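Local atomic coordinates of endoglucanase, glycoside hydrolase family 5 protein (Cytophaga hutchinsonii, PDB entry 5IHS), a protein that probably hydrolyses internal beta-1,4-glucosidic bonds of cellulose as a family 5 endoglucanase and may take part in the bacterium's use of cellulose. Residues A[93-98]-A[137-142]. Numbering follows the deposited sequence. Where two conformers were deposited one is given.
Sequences DGYLEN and QRFFSE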
loop_
_atom_site.group_PDB
_atom_site.type_symbol
_atom_site.label_atom_id
_atom_site.label_comp_id
_atom_site.label_asym_id
_atom_site.label_seq_id
_atom_site.Cartn_x
_atom_site.Cartn_y
_atom_site.Cartn_z
ATOM N N ASP A 93 -16.623 12.556 -3.063
ATOM C CA ASP A 93 -16.103 13.384 -4.152
ATOM C C ASP A 93 -14.820 12.813 -4.745
ATOM O O ASP A 93 -13.945 13.554 -5.194
ATOM C CB ASP A 93 -15.894 14.839 -3.718
ATOM C CG ASP A 93 -17.197 15.564 -3.449
ATOM O OD1 ASP A 93 -18.143 15.415 -4.254
ATOM O OD2 ASP A 93 -17.271 16.281 -2.429
ATOM N N GLY A 94 -14.707 11.497 -4.749
ATOM C CA GLY A 94 -13.591 10.800 -5.346
ATOM C C GLY A 94 -13.949 10.216 -6.698
ATOM O O GLY A 94 -14.677 10.825 -7.487
ATOM N N TYR A 95 -13.453 9.002 -6.942
ATOM C CA TYR A 95 -13.575 8.354 -8.245
ATOM C C TYR A 95 -15.028 8.164 -8.684
ATOM O O TYR A 95 -15.333 8.284 -9.875
ATOM C CB TYR A 95 -12.842 7.009 -8.196
ATOM C CG TYR A 95 -13.032 6.175 -9.438
ATOM C CD1 TYR A 95 -12.347 6.493 -10.603
ATOM C CD2 TYR A 95 -13.895 5.083 -9.457
ATOM C CE1 TYR A 95 -12.513 5.760 -11.762
ATOM C CE2 TYR A 95 -14.072 4.345 -10.623
ATOM C CZ TYR A 95 -13.376 4.697 -11.771
ATOM O OH TYR A 95 -13.559 3.962 -12.920
ATOM N N LEU A 96 -15.934 7.808 -7.770
ATOM C CA LEU A 96 -17.307 7.567 -8.218
ATOM C C LEU A 96 -17.915 8.818 -8.845
ATOM O O LEU A 96 -18.644 8.731 -9.838
ATOM C CB LEU A 96 -18.184 7.046 -7.078
ATOM C CG LEU A 96 -17.795 5.679 -6.506
ATOM C CD1 LEU A 96 -18.718 5.315 -5.351
ATOM C CD2 LEU A 96 -17.801 4.586 -7.571
ATOM N N GLU A 97 -17.622 9.992 -8.284
ATOM C CA GLU A 97 -18.156 11.245 -8.805
ATOM C C GLU A 97 -17.288 11.848 -9.899
ATOM O O GLU A 97 -17.817 12.502 -10.808
ATOM C CB GLU A 97 -18.267 12.260 -7.669
ATOM C CG GLU A 97 -19.367 11.956 -6.691
ATOM C CD GLU A 97 -20.580 12.817 -6.922
ATOM O OE1 GLU A 97 -20.984 12.966 -8.093
ATOM O OE2 GLU A 97 -21.116 13.360 -5.932
ATOM N N ASN A 98 -15.976 11.654 -9.821
ATOM C CA ASN A 98 -15.012 12.329 -10.692
ATOM C C ASN A 98 -14.044 11.297 -11.256
ATOM O O ASN A 98 -12.844 11.326 -10.971
ATOM C CB ASN A 98 -14.266 13.399 -9.899
ATOM C CG ASN A 98 -15.204 14.387 -9.246
ATOM O OD1 ASN A 98 -15.313 14.449 -8.020
ATOM N ND2 ASN A 98 -15.899 15.157 -10.062
ATOM N N GLN A 137 -15.004 -2.824 -10.741
ATOM C CA GLN A 137 -14.598 -3.724 -11.809
ATOM C C GLN A 137 -14.185 -2.940 -13.043
ATOM O O GLN A 137 -13.207 -3.290 -13.711
ATOM C CB GLN A 137 -15.742 -4.684 -12.133
ATOM C CG GLN A 137 -15.957 -5.743 -11.065
ATOM C CD GLN A 137 -17.145 -6.634 -11.365
ATOM O OE1 GLN A 137 -17.665 -6.657 -12.489
ATOM N NE2 GLN A 137 -17.584 -7.381 -10.364
ATOM N N ARG A 138 -14.917 -1.872 -13.361
ATOM C CA ARG A 138 -14.580 -1.056 -14.522
ATOM C C ARG A 138 -13.206 -0.418 -14.349
ATOM O O ARG A 138 -12.362 -0.458 -15.256
ATOM C CB ARG A 138 -15.660 0.017 -14.723
ATOM C CG ARG A 138 -15.456 0.907 -15.939
ATOM C CD ARG A 138 -16.708 1.742 -16.256
ATOM N NE ARG A 138 -17.105 2.632 -15.160
ATOM C CZ ARG A 138 -18.177 2.469 -14.378
ATOM N NH1 ARG A 138 -18.432 3.352 -13.421
ATOM N NH2 ARG A 138 -19.003 1.447 -14.543
ATOM N N PHE A 139 -12.967 0.170 -13.175
ATOM C CA PHE A 139 -11.686 0.810 -12.893
ATOM C C PHE A 139 -10.537 -0.180 -13.017
ATOM O O PHE A 139 -9.532 0.088 -13.688
ATOM C CB PHE A 139 -11.705 1.412 -11.490
ATOM C CG PHE A 139 -10.368 1.930 -11.059
ATOM C CD1 PHE A 139 -9.848 3.084 -11.620
ATOM C CD2 PHE A 139 -9.620 1.263 -10.103
ATOM C CE1 PHE A 139 -8.608 3.564 -11.238
ATOM C CE2 PHE A 139 -8.379 1.737 -9.718
ATOM C CZ PHE A 139 -7.868 2.889 -10.288
ATOM N N PHE A 140 -10.653 -1.327 -12.351
ATOM C CA PHE A 140 -9.555 -2.279 -12.364
ATOM C C PHE A 140 -9.372 -2.923 -13.728
ATOM O O PHE A 140 -8.236 -3.222 -14.110
ATOM C CB PHE A 140 -9.697 -3.293 -11.233
ATOM C CG PHE A 140 -9.187 -2.762 -9.931
ATOM C CD1 PHE A 140 -7.830 -2.560 -9.750
ATOM C CD2 PHE A 140 -10.049 -2.407 -8.906
ATOM C CE1 PHE A 140 -7.332 -2.019 -8.573
ATOM C CE2 PHE A 140 -9.549 -1.872 -7.716
ATOM C CZ PHE A 140 -8.185 -1.686 -7.556
ATOM N N SER A 141 -10.454 -3.140 -14.483
ATOM C CA SER A 141 -10.309 -3.621 -15.856
ATOM C C SER A 141 -9.500 -2.638 -16.690
ATOM O O SER A 141 -8.625 -3.031 -17.475
ATOM C CB SER A 141 -11.682 -3.812 -16.503
ATOM O OG SER A 141 -12.387 -4.890 -15.934
ATOM N N GLU A 142 -9.791 -1.345 -16.551
ATOM C CA GLU A 142 -9.051 -0.336 -17.307
ATOM C C GLU A 142 -7.578 -0.325 -16.924
ATOM O O GLU A 142 -6.699 -0.244 -17.792
ATOM C CB GLU A 142 -9.658 1.039 -17.062
ATOM C CG GLU A 142 -11.000 1.195 -17.707
ATOM C CD GLU A 142 -11.669 2.505 -17.378
ATOM O OE1 GLU A 142 -11.024 3.367 -16.747
ATOM O OE2 GLU A 142 -12.848 2.673 -17.761
HETATM O O HOH W 1 -12.473 4.961 -15.180
HETATM O O HOH W 2 -16.470 4.752 -13.390
#
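Tyr95 and Phe139 both hold CG anti to the backbone N, with chi1 at 173° and 172°, and these torsions turn the two rings toward each other. The contact belongs to the eight-stranded TIM barrel of family 5 cellulases. It joins the loop at the C-terminal end of strand 83-89 to helix 133-147, which packs outside the barrel. The rings form a T-shaped (edge-to-face) pair. The edge of Phe139 points at the face of Tyr95, with centroids 5.1 Å apart and planes at 63°. Phe139 CD1 lies 3.8 Å from Tyr95 CE1. At the end of the tyrosine, OH sits 3.5 Å from Phe139 CB, close against the helix. Met88 touches both side chains, and Tyr124 and Ile122 of strand 119-125 add to the packing.

The buried ring of Tyr95 carries its hydroxyl to two waters. One of them bridges to Glu142, whose carboxylate also forms a salt bridge with Lys103. A phenylalanine here would lack the hydroxyl and would probably leave the water on Glu142 without its link to the loop. The second water is 3.1 Å from Tyr95 OH and lies near the guanidinium group of Arg138, one helical turn before Glu142. The bridging water lies in the plane of the Tyr95 ring, 2.7 Å from Tyr95 OH, and donates to Glu142 OE1 at 2.7 Å.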